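Long-range contact in aldose-aldose oxidoreductase (Caulobacter crescentus, PDB 5A04), which probably oxidises one aldose sugar while reducing another, passing the hydride through a tightly held NADP(H) cofactor: residues R132-L145 with V259-M272. Numbering follows the deposited sequence.
Sequences RSRFQAHNIEAIKL and VEIDPATSYQGQAM. With NDP (NADPH dihydro-nicotinamide-adenine-dinucleotide phosphate), chain G; BGC (beta-D-glucopyranose), chain H.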
# COMPACT_ATOMS: atom_id res chain seq x y z
N ARG A 132 14.60 -16.47 -3.93
CA ARG A 132 13.83 -17.70 -4.11
C ARG A 132 12.44 -17.46 -4.68
O ARG A 132 11.86 -18.35 -5.31
CB ARG A 132 13.72 -18.44 -2.78
CG ARG A 132 13.24 -17.59 -1.63
CD ARG A 132 12.93 -18.41 -0.38
NE ARG A 132 12.65 -17.51 0.73
CZ ARG A 132 11.46 -16.95 0.96
NH1 ARG A 132 10.41 -17.24 0.18
NH2 ARG A 132 11.33 -16.11 1.97
N SER A 133 11.88 -16.26 -4.46
CA SER A 133 10.52 -15.99 -4.93
C SER A 133 10.38 -16.11 -6.44
O SER A 133 9.29 -16.34 -6.95
CB SER A 133 10.05 -14.61 -4.46
OG SER A 133 9.98 -14.56 -3.04
N ARG A 134 11.49 -15.95 -7.17
CA ARG A 134 11.45 -16.06 -8.62
C ARG A 134 11.24 -17.51 -9.07
O ARG A 134 11.05 -17.77 -10.25
CB ARG A 134 12.74 -15.52 -9.25
CG ARG A 134 12.97 -14.01 -8.99
CD ARG A 134 11.97 -13.13 -9.75
NE ARG A 134 12.05 -13.35 -11.20
CZ ARG A 134 12.91 -12.71 -11.99
NH1 ARG A 134 13.75 -11.81 -11.48
NH2 ARG A 134 12.92 -12.96 -13.30
N PHE A 135 11.26 -18.44 -8.11
CA PHE A 135 11.07 -19.86 -8.39
C PHE A 135 9.80 -20.40 -7.74
O PHE A 135 9.56 -21.61 -7.74
CB PHE A 135 12.29 -20.65 -7.91
CG PHE A 135 13.56 -20.14 -8.52
CD1 PHE A 135 13.92 -20.54 -9.79
CD2 PHE A 135 14.34 -19.20 -7.86
CE1 PHE A 135 15.07 -20.04 -10.39
CE2 PHE A 135 15.49 -18.69 -8.45
CZ PHE A 135 15.85 -19.10 -9.72
N GLN A 136 9.00 -19.50 -7.19
CA GLN A 136 7.83 -19.86 -6.39
C GLN A 136 6.59 -19.77 -7.28
O GLN A 136 6.45 -18.82 -8.05
CB GLN A 136 7.74 -18.96 -5.16
CG GLN A 136 6.81 -19.43 -4.06
CD GLN A 136 5.35 -19.24 -4.41
OE1 GLN A 136 4.99 -18.27 -5.08
NE2 GLN A 136 4.49 -20.16 -3.96
N ALA A 137 5.72 -20.77 -7.20
CA ALA A 137 4.66 -20.97 -8.21
C ALA A 137 3.74 -19.77 -8.39
O ALA A 137 3.43 -19.38 -9.53
CB ALA A 137 3.83 -22.21 -7.84
N HIS A 138 3.29 -19.19 -7.29
CA HIS A 138 2.35 -18.07 -7.37
C HIS A 138 3.03 -16.83 -7.93
O HIS A 138 2.44 -16.10 -8.73
CB HIS A 138 1.73 -17.77 -6.01
CG HIS A 138 1.00 -18.93 -5.40
ND1 HIS A 138 1.64 -20.07 -4.96
CD2 HIS A 138 -0.32 -19.12 -5.15
CE1 HIS A 138 0.75 -20.91 -4.48
NE2 HIS A 138 -0.45 -20.37 -4.58
N ASN A 139 4.26 -16.58 -7.52
CA ASN A 139 5.00 -15.43 -8.05
C ASN A 139 5.22 -15.56 -9.55
O ASN A 139 5.04 -14.61 -10.31
CB ASN A 139 6.35 -15.28 -7.32
CG ASN A 139 6.19 -14.64 -5.96
OD1 ASN A 139 6.32 -13.42 -5.83
ND2 ASN A 139 5.87 -15.44 -4.95
N ILE A 140 5.61 -16.75 -9.99
CA ILE A 140 5.79 -17.01 -11.41
C ILE A 140 4.49 -16.75 -12.18
O ILE A 140 4.50 -16.11 -13.24
CB ILE A 140 6.29 -18.44 -11.64
CG1 ILE A 140 7.73 -18.56 -11.13
CG2 ILE A 140 6.23 -18.81 -13.11
CD1 ILE A 140 8.26 -19.97 -11.11
N GLU A 141 3.37 -17.20 -11.63
CA GLU A 141 2.05 -16.97 -12.23
C GLU A 141 1.72 -15.47 -12.35
O GLU A 141 1.22 -15.03 -13.39
CB GLU A 141 0.97 -17.69 -11.43
CG GLU A 141 -0.41 -17.68 -12.09
CD GLU A 141 -0.62 -18.80 -13.10
OE1 GLU A 141 0.22 -19.72 -13.19
OE2 GLU A 141 -1.64 -18.76 -13.82
N ALA A 142 1.99 -14.70 -11.30
CA ALA A 142 1.75 -13.25 -11.33
C ALA A 142 2.59 -12.57 -12.40
O ALA A 142 2.08 -11.76 -13.19
CB ALA A 142 2.06 -12.63 -9.96
N ILE A 143 3.88 -12.87 -12.42
CA ILE A 143 4.76 -12.31 -13.43
C ILE A 143 4.24 -12.62 -14.83
O ILE A 143 4.17 -11.73 -15.68
CB ILE A 143 6.21 -12.84 -13.28
CG1 ILE A 143 6.84 -12.34 -11.97
CG2 ILE A 143 7.07 -12.40 -14.46
CD1 ILE A 143 8.14 -13.06 -11.60
N LYS A 144 3.84 -13.88 -15.06
CA LYS A 144 3.35 -14.27 -16.38
C LYS A 144 2.06 -13.54 -16.78
O LYS A 144 1.91 -13.13 -17.93
CB LYS A 144 3.10 -15.79 -16.45
CG LYS A 144 2.81 -16.28 -17.87
CD LYS A 144 4.10 -16.40 -18.69
CE LYS A 144 3.85 -16.43 -20.20
NZ LYS A 144 2.78 -17.38 -20.61
N LEU A 145 1.15 -13.38 -15.83
CA LEU A 145 -0.08 -12.63 -16.07
C LEU A 145 0.24 -11.21 -16.55
O LEU A 145 -0.35 -10.72 -17.51
CB LEU A 145 -0.95 -12.58 -14.82
CG LEU A 145 -1.79 -13.83 -14.56
CD1 LEU A 145 -2.40 -13.81 -13.17
CD2 LEU A 145 -2.89 -13.95 -15.62
N VAL A 259 -3.94 -8.58 -9.80
CA VAL A 259 -3.67 -9.86 -9.16
C VAL A 259 -2.87 -9.61 -7.88
O VAL A 259 -2.01 -8.73 -7.83
CB VAL A 259 -2.92 -10.85 -10.11
CG1 VAL A 259 -1.67 -10.24 -10.68
CG2 VAL A 259 -2.59 -12.15 -9.39
N GLU A 260 -3.19 -10.37 -6.84
CA GLU A 260 -2.47 -10.20 -5.58
C GLU A 260 -2.12 -11.56 -4.99
O GLU A 260 -2.77 -12.56 -5.29
CB GLU A 260 -3.31 -9.41 -4.58
CG GLU A 260 -4.55 -10.16 -4.06
CD GLU A 260 -5.41 -9.30 -3.14
OE1 GLU A 260 -5.11 -8.09 -2.96
OE2 GLU A 260 -6.39 -9.84 -2.59
N ILE A 261 -1.09 -11.57 -4.16
CA ILE A 261 -0.70 -12.75 -3.40
C ILE A 261 -0.51 -12.32 -1.96
O ILE A 261 0.14 -11.31 -1.68
CB ILE A 261 0.62 -13.40 -3.92
CG1 ILE A 261 0.70 -13.34 -5.44
CG2 ILE A 261 0.74 -14.85 -3.42
CD1 ILE A 261 2.00 -13.92 -6.00
N ASP A 262 -1.11 -13.08 -1.04
CA ASP A 262 -1.01 -12.79 0.39
C ASP A 262 -1.25 -14.07 1.18
O ASP A 262 -2.38 -14.56 1.24
CB ASP A 262 -2.03 -11.70 0.77
CG ASP A 262 -1.91 -11.25 2.21
OD1 ASP A 262 -1.02 -11.73 2.96
OD2 ASP A 262 -2.73 -10.39 2.60
N PRO A 263 -0.20 -14.64 1.79
CA PRO A 263 1.20 -14.17 1.79
C PRO A 263 1.86 -14.35 0.43
O PRO A 263 1.51 -15.26 -0.31
CB PRO A 263 1.86 -15.08 2.84
CG PRO A 263 1.09 -16.37 2.72
CD PRO A 263 -0.34 -15.93 2.50
N ALA A 264 2.81 -13.49 0.10
CA ALA A 264 3.42 -13.50 -1.23
C ALA A 264 4.78 -14.20 -1.29
O ALA A 264 5.07 -14.95 -2.22
CB ALA A 264 3.56 -12.05 -1.75
N THR A 265 5.63 -13.96 -0.29
CA THR A 265 7.04 -14.39 -0.40
C THR A 265 7.45 -15.19 0.83
O THR A 265 8.63 -15.26 1.20
CB THR A 265 7.98 -13.18 -0.59
OG1 THR A 265 7.87 -12.32 0.54
CG2 THR A 265 7.59 -12.39 -1.86
N SER A 266 6.46 -15.80 1.46
CA SER A 266 6.69 -16.66 2.61
C SER A 266 7.29 -18.01 2.19
O SER A 266 7.36 -18.30 1.00
CB SER A 266 5.38 -16.87 3.35
OG SER A 266 4.38 -17.27 2.43
N TYR A 267 7.72 -18.81 3.15
CA TYR A 267 8.30 -20.12 2.84
C TYR A 267 7.25 -21.06 2.23
O TYR A 267 7.55 -21.88 1.36
CB TYR A 267 8.92 -20.76 4.09
CG TYR A 267 10.03 -19.96 4.76
CD1 TYR A 267 10.84 -19.10 4.03
CD2 TYR A 267 10.27 -20.08 6.13
CE1 TYR A 267 11.86 -18.38 4.65
CE2 TYR A 267 11.28 -19.36 6.75
CZ TYR A 267 12.07 -18.51 6.00
OH TYR A 267 13.08 -17.79 6.61
N GLN A 268 6.02 -20.93 2.71
CA GLN A 268 4.89 -21.66 2.16
C GLN A 268 3.60 -20.89 2.44
O GLN A 268 3.61 -19.85 3.10
CB GLN A 268 4.80 -23.06 2.78
CG GLN A 268 4.82 -23.05 4.31
CD GLN A 268 4.88 -24.45 4.91
OE1 GLN A 268 4.85 -25.45 4.20
NE2 GLN A 268 4.97 -24.52 6.23
N GLY A 269 2.49 -21.40 1.93
CA GLY A 269 1.19 -20.85 2.28
C GLY A 269 0.66 -19.76 1.37
O GLY A 269 -0.41 -19.19 1.65
N GLN A 270 1.38 -19.48 0.29
CA GLN A 270 0.93 -18.50 -0.72
C GLN A 270 -0.53 -18.70 -1.14
O GLN A 270 -0.98 -19.83 -1.36
CB GLN A 270 1.81 -18.58 -1.98
CG GLN A 270 3.08 -17.73 -1.93
CD GLN A 270 4.21 -18.36 -1.14
OE1 GLN A 270 4.05 -19.42 -0.51
NE2 GLN A 270 5.38 -17.73 -1.18
N ALA A 271 -1.27 -17.60 -1.24
CA ALA A 271 -2.64 -17.61 -1.75
C ALA A 271 -2.80 -16.45 -2.72
O ALA A 271 -2.50 -15.32 -2.37
CB ALA A 271 -3.65 -17.52 -0.61
N MET A 272 -3.28 -16.74 -3.92
CA MET A 272 -3.45 -15.71 -4.95
C MET A 272 -4.93 -15.44 -5.25
O MET A 272 -5.74 -16.36 -5.31
CB MET A 272 -2.71 -16.11 -6.23
CG MET A 272 -3.10 -15.31 -7.48
SD MET A 272 -2.15 -15.81 -8.95
CE MET A 272 -0.55 -15.13 -8.56
PA NDP G . 21.29 -16.72 11.75
O1A NDP G . 21.76 -15.73 12.76
O2A NDP G . 20.17 -17.65 12.11
O5B NDP G . 22.55 -17.63 11.22
C5B NDP G . 23.62 -16.79 10.88
C4B NDP G . 24.85 -17.70 10.87
O4B NDP G . 25.96 -17.05 10.25
C3B NDP G . 25.28 -18.02 12.32
O3B NDP G . 24.59 -19.12 12.82
C2B NDP G . 26.74 -18.44 12.11
O2B NDP G . 26.85 -19.66 11.66
C1B NDP G . 27.14 -17.50 10.89
N9A NDP G . 27.94 -16.35 11.31
C8A NDP G . 29.23 -16.04 10.91
N7A NDP G . 29.72 -14.93 11.49
C5A NDP G . 28.69 -14.49 12.33
C6A NDP G . 28.57 -13.39 13.19
N6A NDP G . 29.62 -12.50 13.33
N1A NDP G . 27.43 -13.17 13.92
C2A NDP G . 26.43 -14.10 13.73
N3A NDP G . 26.39 -15.18 12.94
C4A NDP G . 27.56 -15.37 12.24
O3 NDP G . 20.84 -15.71 10.51
PN NDP G . 19.82 -16.33 9.41
O1N NDP G . 20.23 -17.66 8.90
O2N NDP G . 18.38 -15.92 9.63
O5D NDP G . 20.19 -15.24 8.08
C5D NDP G . 21.48 -15.43 7.56
C4D NDP G . 21.47 -14.86 6.11
O4D NDP G . 20.39 -15.51 5.37
C3D NDP G . 21.14 -13.32 6.09
O3D NDP G . 21.85 -12.69 5.01
C2D NDP G . 19.65 -13.29 5.80
O2D NDP G . 19.27 -12.13 5.08
C1D NDP G . 19.51 -14.53 4.85
N1N NDP G . 18.16 -15.10 4.95
C2N NDP G . 17.42 -15.32 3.80
C3N NDP G . 16.18 -15.87 3.91
C7N NDP G . 15.39 -16.10 2.70
O7N NDP G . 14.19 -16.45 2.74
N7N NDP G . 16.00 -15.94 1.45
C4N NDP G . 15.58 -16.25 5.21
C5N NDP G . 16.43 -15.94 6.37
C6N NDP G . 17.64 -15.41 6.22
P2B NDP G . 28.13 -20.63 12.29
O1X NDP G . 29.31 -19.72 12.03
O2X NDP G . 27.67 -20.75 13.71
O3X NDP G . 28.03 -21.89 11.43
C2 BGC H . 14.44 -12.56 6.10
C3 BGC H . 13.83 -13.14 7.38
C4 BGC H . 12.34 -13.27 7.24
C5 BGC H . 11.98 -14.02 5.97
C6 BGC H . 10.45 -13.93 5.74
C1 BGC H . 14.03 -13.44 5.01
O1 BGC H . 14.67 -13.05 3.80
O2 BGC H . 15.85 -12.51 6.24
O3 BGC H . 14.16 -12.26 8.44
O4 BGC H . 11.82 -13.95 8.37
O5 BGC H . 12.61 -13.44 4.85
O6 BGC H . 10.04 -14.79 4.67
O HOH W 1 5.14 -21.87 -1.58
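Y267 lays CD1 over one face of the R132 guanidinium, offset toward the rim, while the guanidinium edge meets T265 O and the carboxamide oxygen O7N of NADPH. The chain of R132, extended from CG to NE (chi2 171°), carries the guanidinium out to where its edge lies between T265 and the cofactor: NH1 and NH2 both grip T265 O end-on, each at 2.9 Å, and NE donates to O7N at 2.7 Å, helped by NH2. Q292 takes a further bond from NH1. Toward the start of the helix, the amides of Q136 and Q270 stack with planes 8° apart, Q136 NE2 lying 3.4 Å from Q270 CD, and a water accepts from Q136 NE2 and donates to Q270 OE1. Q270 CB also sits over one face of the H138 ring in a CH-pi contact, 3.5 Å from the centroid; M272 CB is at that ring's edge. Q136 holds the ring through NE2 to ND1 (3.0 Å), and its OE1 caps the helix by accepting from the backbone N of H138, weakly, and of N139. N139 ND2 bridges OE1 to A264 O, which it reaches at 2.9 Å from the face opposite Q270 NE2; Y250 and Y196 bind its OD1. With an alanine in place of Q136, the first-turn amides would probably lose their cap, the H138 ring would be freer to turn and the Q270 amide would lack its stacking partner. Farther along the helix, I261 CD1 and M272 CE close on A142 CB, and L145 CD1 meets V259 CG2 at 4.1 Å. Helix 137-147 thus packs against strand 257-261 of the large mixed sheet, the helix-on-open-sheet layout of the C-terminal domain in this oxidoreductase family, with R132, just ahead of the helix, and T265 and Y267 of the loop after the strand reaching the nicotinamide and glucose site.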